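PDB 4ECN: leucine-rich repeat protein from Bacteroides thetaiotaomicron, which is of unknown function but, as an extracellular leucine-rich repeat protein with two DUF4458 domains, probably binds other proteins. Local coordinates for residues F460-I465 with M504-D509; I440-Q445 with V467-A472; Q451-A456 with T494-Y499; F553-N558 with L578-N583. One frame throughout, in Å; residues are numbered along the deposited sequence.

Contact 1: residues F460-I465 with M504-D509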
loop_
_atom_site.group_PDB
_atom_site.type_symbol
_atom_site.label_atom_id
_atom_site.label_comp_id
_atom_site.label_asym_id
_atom_site.label_seq_id
_atom_site.Cartn_x
_atom_site.Cartn_y
_atom_site.Cartn_z
ATOM N N PHE A 460 8.365 -5.650 14.283
ATOM C CA PHE A 460 9.639 -6.314 14.604
ATOM C C PHE A 460 10.762 -5.321 14.947
ATOM O O PHE A 460 10.702 -4.143 14.583
ATOM C CB PHE A 460 10.128 -7.246 13.467
ATOM C CG PHE A 460 10.024 -6.753 12.040
ATOM C CD1 PHE A 460 10.590 -5.535 11.659
ATOM C CD2 PHE A 460 9.433 -7.543 11.056
ATOM C CE1 PHE A 460 10.494 -5.083 10.340
ATOM C CE2 PHE A 460 9.352 -7.096 9.734
ATOM C CZ PHE A 460 9.888 -5.871 9.384
ATOM N N THR A 461 11.783 -5.830 15.648
ATOM C CA THR A 461 12.999 -5.113 16.049
ATOM C C THR A 461 14.069 -5.410 14.964
ATOM O O THR A 461 13.912 -6.383 14.235
ATOM C CB THR A 461 13.405 -5.492 17.490
ATOM O OG1 THR A 461 13.577 -6.899 17.593
ATOM C CG2 THR A 461 12.368 -5.054 18.517
ATOM N N TYR A 462 15.115 -4.570 14.814
ATOM C CA TYR A 462 16.075 -4.680 13.699
ATOM C C TYR A 462 16.886 -6.005 13.693
ATOM O O TYR A 462 17.392 -6.414 12.640
ATOM C CB TYR A 462 17.052 -3.487 13.709
ATOM C CG TYR A 462 18.217 -3.597 14.672
ATOM C CD1 TYR A 462 18.114 -3.136 15.983
ATOM C CD2 TYR A 462 19.443 -4.103 14.254
ATOM C CE1 TYR A 462 19.194 -3.215 16.866
ATOM C CE2 TYR A 462 20.527 -4.190 15.126
ATOM C CZ TYR A 462 20.400 -3.749 16.432
ATOM O OH TYR A 462 21.489 -3.860 17.268
ATOM N N ASP A 463 17.017 -6.650 14.859
ATOM C CA ASP A 463 17.808 -7.867 15.049
ATOM C C ASP A 463 16.990 -9.141 14.727
ATOM O O ASP A 463 17.513 -10.262 14.804
ATOM C CB ASP A 463 18.345 -7.911 16.500
ATOM C CG ASP A 463 17.304 -7.736 17.602
ATOM O OD1 ASP A 463 16.662 -6.659 17.651
ATOM O OD2 ASP A 463 17.201 -8.638 18.472
ATOM N N ASN A 464 15.717 -8.963 14.356
ATOM C CA ASN A 464 14.825 -10.066 14.035
ATOM C C ASN A 464 14.469 -10.098 12.551
ATOM O O ASN A 464 13.643 -10.923 12.144
ATOM C CB ASN A 464 13.574 -9.961 14.880
ATOM C CG ASN A 464 13.804 -10.462 16.272
ATOM O OD1 ASN A 464 14.824 -11.082 16.568
ATOM N ND2 ASN A 464 12.838 -10.246 17.140
ATOM N N ILE A 465 15.137 -9.246 11.743
ATOM C CA ILE A 465 14.916 -9.176 10.304
ATOM C C ILE A 465 16.027 -9.954 9.601
ATOM O O ILE A 465 17.107 -9.403 9.352
ATOM C CB ILE A 465 14.804 -7.715 9.749
ATOM C CG1 ILE A 465 13.935 -6.799 10.634
ATOM C CG2 ILE A 465 14.317 -7.721 8.292
ATOM C CD1 ILE A 465 14.090 -5.335 10.333
HETATM N N MSE A 504 11.845 -0.449 15.261
HETATM C CA MSE A 504 13.137 -0.605 14.616
HETATM C C MSE A 504 14.011 0.576 15.029
HETATM O O MSE A 504 13.701 1.727 14.679
HETATM C CB MSE A 504 12.920 -0.698 13.111
HETATM C CG MSE A 504 13.869 -1.639 12.435
HETATM SE SE MSE A 504 13.486 -1.767 10.555
HETATM C CE MSE A 504 13.657 0.141 10.016
ATOM N N THR A 505 15.065 0.295 15.837
ATOM C CA THR A 505 15.921 1.338 16.426
ATOM C C THR A 505 17.102 1.714 15.530
ATOM O O THR A 505 17.708 2.769 15.755
ATOM C CB THR A 505 16.432 0.926 17.799
ATOM O OG1 THR A 505 17.126 -0.328 17.726
ATOM C CG2 THR A 505 15.312 0.888 18.831
ATOM N N GLN A 506 17.403 0.889 14.515
ATOM C CA GLN A 506 18.419 1.144 13.485
ATOM C C GLN A 506 18.080 0.326 12.229
ATOM O O GLN A 506 17.204 -0.544 12.276
ATOM C CB GLN A 506 19.853 0.859 13.973
ATOM C CG GLN A 506 20.183 -0.575 14.288
ATOM C CD GLN A 506 21.309 -0.609 15.278
ATOM O OE1 GLN A 506 21.178 -0.191 16.448
ATOM N NE2 GLN A 506 22.447 -1.097 14.832
ATOM N N LEU A 507 18.757 0.605 11.113
ATOM C CA LEU A 507 18.501 -0.159 9.906
ATOM C C LEU A 507 19.139 -1.530 10.069
ATOM O O LEU A 507 20.233 -1.622 10.646
ATOM C CB LEU A 507 19.011 0.552 8.634
ATOM C CG LEU A 507 18.543 1.976 8.360
ATOM C CD1 LEU A 507 19.267 2.529 7.175
ATOM C CD2 LEU A 507 17.036 2.047 8.136
ATOM N N PRO A 508 18.437 -2.607 9.628
ATOM C CA PRO A 508 18.991 -3.959 9.761
ATOM C C PRO A 508 20.224 -4.152 8.872
ATOM O O PRO A 508 20.322 -3.533 7.791
ATOM C CB PRO A 508 17.827 -4.853 9.327
ATOM C CG PRO A 508 17.045 -4.042 8.470
ATOM C CD PRO A 508 17.122 -2.647 8.963
ATOM N N ASP A 509 21.152 -5.038 9.327
ATOM C CA ASP A 509 22.438 -5.320 8.685
ATOM C C ASP A 509 22.337 -5.878 7.264
ATOM O O ASP A 509 23.271 -5.660 6.485
ATOM C CB ASP A 509 23.250 -6.320 9.516
ATOM C CG ASP A 509 24.370 -5.672 10.309
ATOM O OD1 ASP A 509 24.072 -4.763 11.133
ATOM O OD2 ASP A 509 25.549 -6.072 10.113
HETATM O O HOH W 1 15.071 -2.601 16.835
#
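The CA atoms of Y462 and P508, 5.0 Å apart, are the nearest pair across the two segments. Neither segment is a regular helix or strand. In 460-465 a bond from N464 N to T461 O turns the chain back on itself. A water joins the two backbones. It accepts from Y462 N at 2.8 Å and from T505 N at 3.1 Å.

Y462 has the largest share of the contact. CG of Q506 sits over the centre of its ring, a CH-pi contact at 3.5 Å from the centroid. With chi2 at -155° the Q506 chain stays extended, and its amide lies flat on the same face, with the two planes only 1° apart and CD 3.5 Å from Y462 CZ. Q506 also touches Q532 and D536 of helix 530-542.

The segments follow strands 452-456 and 495-499, neighbours in the parallel part of the leucine-rich repeat sheet. I465, M504 and P508 pack together beside L498 of that sheet. There CD1 of I465 meets SE of the selenomethionine M504 at 3.6 Å and CG of P508 at 3.7 Å. I465 crosses M504 at about a right angle. SE of M504 lies at the edge of the F460 ring, and F460 packs on I440. Beyond them, L507 N bonds D536 OD2.

Contact 2: residues I440-Q445 with V467-A472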
loop_
_atom_site.group_PDB
_atom_site.type_symbol
_atom_site.label_atom_id
_atom_site.label_comp_id
_atom_site.label_asym_id
_atom_site.label_seq_id
_atom_site.Cartn_x
_atom_site.Cartn_y
_atom_site.Cartn_z
ATOM N N ILE A 440 11.437 -12.461 10.938
ATOM C CA ILE A 440 11.694 -12.852 9.548
ATOM C C ILE A 440 12.882 -13.818 9.521
ATOM O O ILE A 440 13.994 -13.384 9.811
ATOM C CB ILE A 440 11.942 -11.644 8.591
ATOM C CG1 ILE A 440 10.957 -10.459 8.769
ATOM C CG2 ILE A 440 12.056 -12.112 7.132
ATOM C CD1 ILE A 440 9.552 -10.639 8.268
ATOM N N SER A 441 12.655 -15.109 9.167
ATOM C CA SER A 441 13.688 -16.158 9.019
ATOM C C SER A 441 14.866 -15.705 8.141
ATOM O O SER A 441 14.631 -14.992 7.169
ATOM C CB SER A 441 13.073 -17.408 8.395
ATOM O OG SER A 441 14.076 -18.345 8.043
ATOM N N LYS A 442 16.105 -16.159 8.419
ATOM C CA LYS A 442 17.233 -15.771 7.545
ATOM C C LYS A 442 17.227 -16.616 6.207
ATOM O O LYS A 442 18.043 -16.335 5.318
ATOM C CB LYS A 442 18.606 -15.857 8.251
ATOM C CG LYS A 442 19.057 -17.238 8.714
ATOM C CD LYS A 442 20.376 -17.183 9.514
ATOM C CE LYS A 442 21.658 -17.062 8.711
ATOM N NZ LYS A 442 22.068 -18.354 8.111
ATOM N N ALA A 443 16.253 -17.565 6.038
ATOM C CA ALA A 443 16.077 -18.366 4.826
ATOM C C ALA A 443 15.850 -17.475 3.572
ATOM O O ALA A 443 15.973 -17.953 2.445
ATOM C CB ALA A 443 14.911 -19.314 5.004
ATOM N N ILE A 444 15.558 -16.177 3.775
ATOM C CA ILE A 444 15.381 -15.161 2.732
ATOM C C ILE A 444 16.678 -15.130 1.852
ATOM O O ILE A 444 16.589 -14.876 0.651
ATOM C CB ILE A 444 15.043 -13.781 3.427
ATOM C CG1 ILE A 444 13.692 -13.829 4.160
ATOM C CG2 ILE A 444 15.089 -12.574 2.516
ATOM C CD1 ILE A 444 12.478 -14.267 3.310
ATOM N N GLN A 445 17.849 -15.478 2.443
ATOM C CA GLN A 445 19.166 -15.550 1.791
ATOM C C GLN A 445 19.280 -16.669 0.739
ATOM O O GLN A 445 20.319 -16.767 0.066
ATOM C CB GLN A 445 20.256 -15.803 2.845
ATOM C CG GLN A 445 20.695 -14.591 3.620
ATOM C CD GLN A 445 21.602 -14.976 4.751
ATOM O OE1 GLN A 445 21.152 -15.470 5.782
ATOM N NE2 GLN A 445 22.892 -14.752 4.593
ATOM N N VAL A 467 18.085 -12.423 10.428
ATOM C CA VAL A 467 19.336 -12.552 11.169
ATOM C C VAL A 467 19.532 -14.028 11.627
ATOM O O VAL A 467 20.672 -14.512 11.670
ATOM C CB VAL A 467 19.325 -11.562 12.365
ATOM C CG1 VAL A 467 20.504 -11.769 13.313
ATOM C CG2 VAL A 467 19.281 -10.123 11.881
ATOM N N ASP A 468 18.427 -14.733 11.953
ATOM C CA ASP A 468 18.473 -16.113 12.469
ATOM C C ASP A 468 17.424 -17.041 11.879
ATOM O O ASP A 468 16.491 -16.582 11.215
ATOM C CB ASP A 468 18.257 -16.097 13.993
ATOM C CG ASP A 468 19.395 -15.449 14.731
ATOM O OD1 ASP A 468 20.499 -16.038 14.744
ATOM O OD2 ASP A 468 19.204 -14.319 15.241
ATOM N N TRP A 469 17.563 -18.354 12.153
ATOM C CA TRP A 469 16.545 -19.321 11.796
ATOM C C TRP A 469 15.328 -19.090 12.673
ATOM O O TRP A 469 15.480 -18.760 13.863
ATOM C CB TRP A 469 17.024 -20.779 11.938
ATOM C CG TRP A 469 18.283 -21.169 11.219
ATOM C CD1 TRP A 469 19.367 -21.790 11.763
ATOM C CD2 TRP A 469 18.555 -21.042 9.817
ATOM N NE1 TRP A 469 20.298 -22.064 10.787
ATOM C CE2 TRP A 469 19.836 -21.600 9.587
ATOM C CE3 TRP A 469 17.842 -20.518 8.730
ATOM C CZ2 TRP A 469 20.433 -21.609 8.326
ATOM C CZ3 TRP A 469 18.441 -20.517 7.480
ATOM C CH2 TRP A 469 19.728 -21.042 7.291
ATOM N N GLU A 470 14.123 -19.270 12.110
ATOM C CA GLU A 470 12.890 -19.133 12.881
ATOM C C GLU A 470 12.818 -20.298 13.890
ATOM O O GLU A 470 12.307 -20.113 14.990
ATOM C CB GLU A 470 11.688 -19.070 11.943
ATOM C CG GLU A 470 10.344 -18.875 12.617
ATOM C CD GLU A 470 9.670 -20.135 13.130
ATOM O OE1 GLU A 470 9.879 -21.224 12.542
ATOM O OE2 GLU A 470 8.889 -20.012 14.102
ATOM N N ASP A 471 13.370 -21.470 13.519
ATOM C CA ASP A 471 13.521 -22.677 14.350
ATOM C C ASP A 471 14.706 -23.463 13.786
ATOM O O ASP A 471 14.613 -24.056 12.708
ATOM C CB ASP A 471 12.227 -23.525 14.444
ATOM C CG ASP A 471 12.314 -24.836 15.226
ATOM O OD1 ASP A 471 13.412 -25.161 15.746
ATOM O OD2 ASP A 471 11.291 -25.551 15.295
ATOM N N ALA A 472 15.827 -23.442 14.523
ATOM C CA ALA A 472 17.072 -24.107 14.133
ATOM C C ALA A 472 16.912 -25.632 13.981
ATOM O O ALA A 472 17.758 -26.261 13.337
ATOM C CB ALA A 472 18.154 -23.815 15.154
HETATM O O HOH W 2 16.147 -12.902 12.324
#
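K442 and W469 meet at the heart of this contact. The lysine chain runs over one face of the six-membered ring of the indole. Its CG makes a CH-pi contact 3.8 Å from the ring centroid. Bends at chi3 (-79°) and chi4 (-78°) then curl the amine back over the same ring, and NZ stands 4.0 Å from the centroid in a cation-pi contact. Beside this, K442 N donates to D468 O at 2.9 Å. That bond is bent, 138° at the hydrogen, and the donor stands above the carbonyl plane.

A water adds a second link. It accepts from V467 N at 2.8 Å and gives a weak bond to I440 O.

Just outside lies S441. Its OG accepts from A443 N at 3.1 Å, an ST turn at the start of the 3-10 segment 442-445. D341 bonds S441 OG and also the backbone nitrogens of E470 and D471, so one carboxylate ties both segments. E470 OE2 forms a salt bridge with R338. The contact thus joins the loop after strand 436-440 to the loop before helix 475-480, in the connecting part of the repeat coil.

E481 OE1 accepts from W469 NE1. This would probably enrich the ring in electron density and so favour the ammonium group lying over it.

Contact 3: residues Q451-A456 with T494-Y499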
loop_
_atom_site.group_PDB
_atom_site.type_symbol
_atom_site.label_atom_id
_atom_site.label_comp_id
_atom_site.label_asym_id
_atom_site.label_seq_id
_atom_site.Cartn_x
_atom_site.Cartn_y
_atom_site.Cartn_z
ATOM N N GLN A 451 13.979 -10.125 -6.749
ATOM C CA GLN A 451 14.156 -8.814 -7.390
ATOM C C GLN A 451 13.670 -7.664 -6.513
ATOM O O GLN A 451 14.291 -6.593 -6.501
ATOM C CB GLN A 451 13.384 -8.771 -8.718
ATOM C CG GLN A 451 13.794 -9.827 -9.723
ATOM C CD GLN A 451 12.856 -9.939 -10.889
ATOM O OE1 GLN A 451 11.625 -9.835 -10.758
ATOM N NE2 GLN A 451 13.423 -10.233 -12.050
ATOM N N ILE A 452 12.525 -7.866 -5.833
ATOM C CA ILE A 452 11.890 -6.852 -4.992
ATOM C C ILE A 452 11.405 -7.482 -3.675
ATOM O O ILE A 452 10.747 -8.521 -3.714
ATOM C CB ILE A 452 10.708 -6.206 -5.781
ATOM C CG1 ILE A 452 11.161 -5.566 -7.106
ATOM C CG2 ILE A 452 9.976 -5.187 -4.943
ATOM C CD1 ILE A 452 10.063 -5.380 -8.052
ATOM N N ILE A 453 11.728 -6.850 -2.517
ATOM C CA ILE A 453 11.297 -7.288 -1.182
ATOM C C ILE A 453 10.696 -6.051 -0.455
ATOM O O ILE A 453 11.324 -4.996 -0.398
ATOM C CB ILE A 453 12.396 -8.024 -0.352
ATOM C CG1 ILE A 453 11.793 -8.742 0.861
ATOM C CG2 ILE A 453 13.585 -7.148 0.036
ATOM C CD1 ILE A 453 12.616 -9.890 1.375
ATOM N N TYR A 454 9.447 -6.188 0.029
ATOM C CA TYR A 454 8.719 -5.133 0.726
ATOM C C TYR A 454 8.307 -5.581 2.131
ATOM O O TYR A 454 7.688 -6.633 2.311
ATOM C CB TYR A 454 7.463 -4.705 -0.070
ATOM C CG TYR A 454 7.626 -3.601 -1.103
ATOM C CD1 TYR A 454 8.527 -3.727 -2.152
ATOM C CD2 TYR A 454 6.755 -2.517 -1.135
ATOM C CE1 TYR A 454 8.644 -2.741 -3.134
ATOM C CE2 TYR A 454 6.861 -1.526 -2.115
ATOM C CZ TYR A 454 7.791 -1.656 -3.128
ATOM O OH TYR A 454 7.921 -0.674 -4.087
ATOM N N PHE A 455 8.721 -4.782 3.128
ATOM C CA PHE A 455 8.385 -4.868 4.550
ATOM C C PHE A 455 7.784 -3.587 4.959
ATOM O O PHE A 455 8.380 -2.544 4.688
ATOM C CB PHE A 455 9.600 -5.149 5.425
ATOM C CG PHE A 455 10.489 -6.303 5.074
ATOM C CD1 PHE A 455 10.254 -7.564 5.607
ATOM C CD2 PHE A 455 11.637 -6.107 4.318
ATOM C CE1 PHE A 455 11.114 -8.624 5.332
ATOM C CE2 PHE A 455 12.500 -7.160 4.052
ATOM C CZ PHE A 455 12.228 -8.416 4.552
ATOM N N ALA A 456 6.629 -3.607 5.606
ATOM C CA ALA A 456 6.048 -2.352 6.066
ATOM C C ALA A 456 5.015 -2.595 7.139
ATOM O O ALA A 456 4.405 -3.664 7.187
ATOM C CB ALA A 456 5.429 -1.578 4.910
ATOM N N THR A 494 17.130 -5.458 -6.298
ATOM C CA THR A 494 17.379 -4.039 -6.534
ATOM C C THR A 494 16.469 -3.137 -5.721
ATOM O O THR A 494 16.813 -1.980 -5.494
ATOM C CB THR A 494 17.177 -3.731 -8.020
ATOM O OG1 THR A 494 15.837 -4.060 -8.400
ATOM C CG2 THR A 494 18.158 -4.476 -8.897
ATOM N N ASP A 495 15.293 -3.641 -5.315
ATOM C CA ASP A 495 14.327 -2.832 -4.577
ATOM C C ASP A 495 14.014 -3.420 -3.232
ATOM O O ASP A 495 13.704 -4.603 -3.148
ATOM C CB ASP A 495 13.033 -2.685 -5.379
ATOM C CG ASP A 495 13.152 -1.770 -6.581
ATOM O OD1 ASP A 495 14.004 -2.049 -7.461
ATOM O OD2 ASP A 495 12.358 -0.812 -6.670
ATOM N N VAL A 496 14.099 -2.579 -2.170
ATOM C CA VAL A 496 13.796 -2.927 -0.767
ATOM C C VAL A 496 12.990 -1.813 -0.155
ATOM O O VAL A 496 13.304 -0.643 -0.385
ATOM C CB VAL A 496 15.041 -3.233 0.113
ATOM C CG1 VAL A 496 14.638 -3.584 1.545
ATOM C CG2 VAL A 496 15.899 -4.344 -0.486
ATOM N N GLU A 497 11.950 -2.179 0.618
ATOM C CA GLU A 497 11.120 -1.263 1.387
ATOM C C GLU A 497 11.035 -1.747 2.826
ATOM O O GLU A 497 10.711 -2.908 3.085
ATOM C CB GLU A 497 9.718 -1.096 0.787
ATOM C CG GLU A 497 8.788 -0.186 1.591
ATOM C CD GLU A 497 7.528 0.245 0.862
ATOM O OE1 GLU A 497 7.642 0.993 -0.141
ATOM O OE2 GLU A 497 6.424 -0.122 1.324
ATOM N N LEU A 498 11.364 -0.833 3.749
ATOM C CA LEU A 498 11.293 -0.949 5.196
ATOM C C LEU A 498 10.554 0.270 5.702
ATOM O O LEU A 498 11.137 1.157 6.299
ATOM C CB LEU A 498 12.693 -1.094 5.804
ATOM C CG LEU A 498 13.212 -2.501 5.993
ATOM C CD1 LEU A 498 14.665 -2.471 6.314
ATOM C CD2 LEU A 498 12.480 -3.222 7.096
ATOM N N TYR A 499 9.271 0.342 5.382
ATOM C CA TYR A 499 8.393 1.475 5.661
ATOM C C TYR A 499 7.670 1.319 6.983
ATOM O O TYR A 499 7.142 0.251 7.284
ATOM C CB TYR A 499 7.361 1.603 4.519
ATOM C CG TYR A 499 6.392 2.755 4.672
ATOM C CD1 TYR A 499 6.779 4.057 4.379
ATOM C CD2 TYR A 499 5.084 2.542 5.095
ATOM C CE1 TYR A 499 5.909 5.126 4.566
ATOM C CE2 TYR A 499 4.192 3.602 5.244
ATOM C CZ TYR A 499 4.606 4.894 4.966
ATOM O OH TYR A 499 3.752 5.968 5.127
#
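I453 and V496, F455 and L498 pair along strands 452-456 and 495-499, which run parallel at 1° with axes 4.6 Å apart. The tight part is this ladder. I453 N donates to D495 O, E497 N to I453 O, and F455 N to E497 O at 2.7 Å. I453 CG2 touches V496 CG2 at 3.7 Å.

The start is looser. The CA atoms of Q451 and T494 are 5.8 Å apart, and Q451 O takes T494 N plus a weak bond from D495 N. Q451 is partly exposed.

This is the parallel part of the leucine-rich repeat sheet. I453, V496, F455 and L498 face the interior of the coil. I452, Y454, D495 and E497 face the other way, where helix 377-384 packs on Y454 and D495, and R384 forms a salt bridge with D495 OD1.

On that face, E497 CB lies over the Y454 ring, 3.9 Å from its centroid. A chi1 of 178° places CG opposite the backbone N, the carboxylate reaches CD2 and CE2 of Y454, and OE1 bonds H357 ND1. With alanine in its place, H357 would probably lose this partner and Y454 CD2 the carboxylate beside it, though CB would remain.

Contact 4: residues F553-N558 with L578-N583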
loop_
_atom_site.group_PDB
_atom_site.type_symbol
_atom_site.label_atom_id
_atom_site.label_comp_id
_atom_site.label_asym_id
_atom_site.label_seq_id
_atom_site.Cartn_x
_atom_site.Cartn_y
_atom_site.Cartn_z
ATOM N N PHE A 553 16.328 7.042 -2.937
ATOM C CA PHE A 553 16.362 6.976 -1.497
ATOM C C PHE A 553 15.188 7.807 -0.906
ATOM O O PHE A 553 15.152 9.028 -1.028
ATOM C CB PHE A 553 17.731 7.437 -0.988
ATOM C CG PHE A 553 17.986 7.236 0.486
ATOM C CD1 PHE A 553 17.560 6.081 1.132
ATOM C CD2 PHE A 553 18.737 8.154 1.207
ATOM C CE1 PHE A 553 17.800 5.895 2.490
ATOM C CE2 PHE A 553 18.993 7.963 2.565
ATOM C CZ PHE A 553 18.525 6.834 3.199
ATOM N N TYR A 554 14.195 7.103 -0.334
ATOM C CA TYR A 554 13.062 7.667 0.393
ATOM C C TYR A 554 13.321 7.554 1.870
ATOM O O TYR A 554 13.393 6.437 2.376
ATOM C CB TYR A 554 11.747 6.946 0.052
ATOM C CG TYR A 554 11.210 7.094 -1.350
ATOM C CD1 TYR A 554 10.548 8.258 -1.743
ATOM C CD2 TYR A 554 11.196 6.011 -2.227
ATOM C CE1 TYR A 554 9.956 8.367 -3.003
ATOM C CE2 TYR A 554 10.603 6.110 -3.489
ATOM C CZ TYR A 554 9.999 7.297 -3.877
ATOM O OH TYR A 554 9.413 7.411 -5.109
HETATM N N MSE A 555 13.489 8.666 2.574
HETATM C CA MSE A 555 13.707 8.618 4.023
HETATM C C MSE A 555 12.906 9.744 4.733
HETATM O O MSE A 555 13.331 10.283 5.752
HETATM C CB MSE A 555 15.194 8.680 4.380
HETATM C CG MSE A 555 15.933 9.823 3.717
HETATM SE SE MSE A 555 17.463 10.301 4.774
HETATM C CE MSE A 555 16.547 11.211 6.244
ATOM N N GLY A 556 11.716 10.021 4.224
ATOM C CA GLY A 556 10.831 11.020 4.803
ATOM C C GLY A 556 10.185 10.574 6.096
ATOM O O GLY A 556 10.212 9.392 6.419
ATOM N N TYR A 557 9.609 11.524 6.852
ATOM C CA TYR A 557 8.891 11.313 8.116
ATOM C C TYR A 557 9.747 10.591 9.133
ATOM O O TYR A 557 9.257 9.720 9.845
ATOM C CB TYR A 557 7.598 10.538 7.886
ATOM C CG TYR A 557 6.618 11.260 6.993
ATOM C CD1 TYR A 557 5.672 12.130 7.526
ATOM C CD2 TYR A 557 6.629 11.067 5.612
ATOM C CE1 TYR A 557 4.765 12.796 6.710
ATOM C CE2 TYR A 557 5.731 11.737 4.785
ATOM C CZ TYR A 557 4.799 12.598 5.341
ATOM O OH TYR A 557 3.874 13.231 4.557
ATOM N N ASN A 558 11.028 10.991 9.215
ATOM C CA ASN A 558 12.019 10.445 10.121
ATOM C C ASN A 558 12.542 11.538 11.039
ATOM O O ASN A 558 11.857 12.542 11.212
ATOM C CB ASN A 558 13.124 9.780 9.346
ATOM C CG ASN A 558 12.772 8.396 8.926
ATOM O OD1 ASN A 558 12.240 7.615 9.711
ATOM N ND2 ASN A 558 13.114 8.046 7.699
ATOM N N LEU A 578 15.795 11.827 -3.949
ATOM C CA LEU A 578 16.019 12.005 -2.527
ATOM C C LEU A 578 14.817 12.682 -1.896
ATOM O O LEU A 578 14.453 13.777 -2.311
ATOM C CB LEU A 578 17.296 12.798 -2.262
ATOM C CG LEU A 578 17.607 13.068 -0.814
ATOM C CD1 LEU A 578 18.041 11.796 -0.101
ATOM C CD2 LEU A 578 18.673 14.116 -0.698
ATOM N N ASP A 579 14.203 12.007 -0.905
ATOM C CA ASP A 579 13.063 12.434 -0.107
ATOM C C ASP A 579 13.490 12.542 1.351
ATOM O O ASP A 579 13.798 11.525 1.963
ATOM C CB ASP A 579 11.888 11.442 -0.271
ATOM C CG ASP A 579 10.907 11.389 0.898
ATOM O OD1 ASP A 579 10.485 12.451 1.360
ATOM O OD2 ASP A 579 10.541 10.271 1.324
ATOM N N CYS A 580 13.493 13.760 1.907
ATOM C CA CYS A 580 13.806 14.058 3.301
ATOM C C CYS A 580 12.720 14.887 3.911
ATOM O O CYS A 580 12.978 15.671 4.827
ATOM C CB CYS A 580 15.144 14.763 3.416
ATOM S SG CYS A 580 16.544 13.644 3.379
ATOM N N VAL A 581 11.502 14.725 3.432
ATOM C CA VAL A 581 10.401 15.499 3.965
ATOM C C VAL A 581 10.135 15.061 5.401
ATOM O O VAL A 581 10.430 13.925 5.774
ATOM C CB VAL A 581 9.136 15.409 3.091
ATOM C CG1 VAL A 581 9.479 15.691 1.641
ATOM C CG2 VAL A 581 8.446 14.059 3.227
ATOM N N HIS A 582 9.622 15.993 6.204
ATOM C CA HIS A 582 9.198 15.805 7.584
ATOM C C HIS A 582 10.272 15.113 8.433
ATOM O O HIS A 582 10.018 14.131 9.152
ATOM C CB HIS A 582 7.878 15.039 7.654
ATOM C CG HIS A 582 6.758 15.825 7.060
ATOM N ND1 HIS A 582 6.418 15.696 5.728
ATOM C CD2 HIS A 582 5.976 16.773 7.622
ATOM C CE1 HIS A 582 5.419 16.539 5.525
ATOM N NE2 HIS A 582 5.125 17.219 6.632
ATOM N N ASN A 583 11.468 15.682 8.384
ATOM C CA ASN A 583 12.540 15.312 9.278
ATOM C C ASN A 583 12.679 16.507 10.178
ATOM O O ASN A 583 11.689 17.231 10.357
ATOM C CB ASN A 583 13.806 14.902 8.537
ATOM C CG ASN A 583 13.780 13.478 8.013
ATOM O OD1 ASN A 583 14.473 12.605 8.522
ATOM N ND2 ASN A 583 12.987 13.202 6.987
#
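Y557 and H582 share one conformation. Both have positive phi, and chi1 of -62° and -66° sets each CG beside its own backbone N. The ring planes differ by 9° and the rings are displaced, with little overlap and centroids 4.5 Å apart. Y604 stacks on H582 as well.

The two segments are equivalent stretches of successive leucine-rich repeats. Each ends in the asparagine of the repeat consensus, N558 or N583, which builds an asparagine ladder. N583 ND2 gives a nearly straight bond to M555 O at 3.2 Å, with that oxygen in its amide plane. It also donates to V581 O at 2.9 Å. Y557 N reaches V581 O at 2.8 Å from the opposite face of the carbonyl, so two donors grip this oxygen. N583 OD1 accepts from L560 N. A leucine here would probably take the amide donor from M555 O and leave L560 N without its acceptor, interrupting the ladder.

Before the turn the strands pair in parallel. D579 N donates to F553 O and M555 N to D579 O. The D579 side chain closes an Asx turn, OD1 taking V581 N, while OD2 makes a weak bond to G556 N.

On the interior side F553 and L578 lie side by side; F553 packs on helix 530-542. Next to them, SE of the selenomethionine M555 stands 3.7 Å from C580 SG.

Overall arrangement
Contacts 3 and 4 lie in the same repeat sheet, about 16 Å apart between centres, and both are buried. Backbone bonds dominate contact 3, whereas contact 4 adds asparagine amides where its strands end. Contacts 1 and 2 belong to the loops beyond the sheet. Contact 1 is mostly buried, and combines apolar packing with a stacked amide and a bridging water. Contact 2 is nearer the surface and relies on a cation-pi pair and on charged neighbours. Contacts 1, 2 and 3 touch one another: F460 also meets F455, and I444 packs on I453. Contact 4 touches none of them.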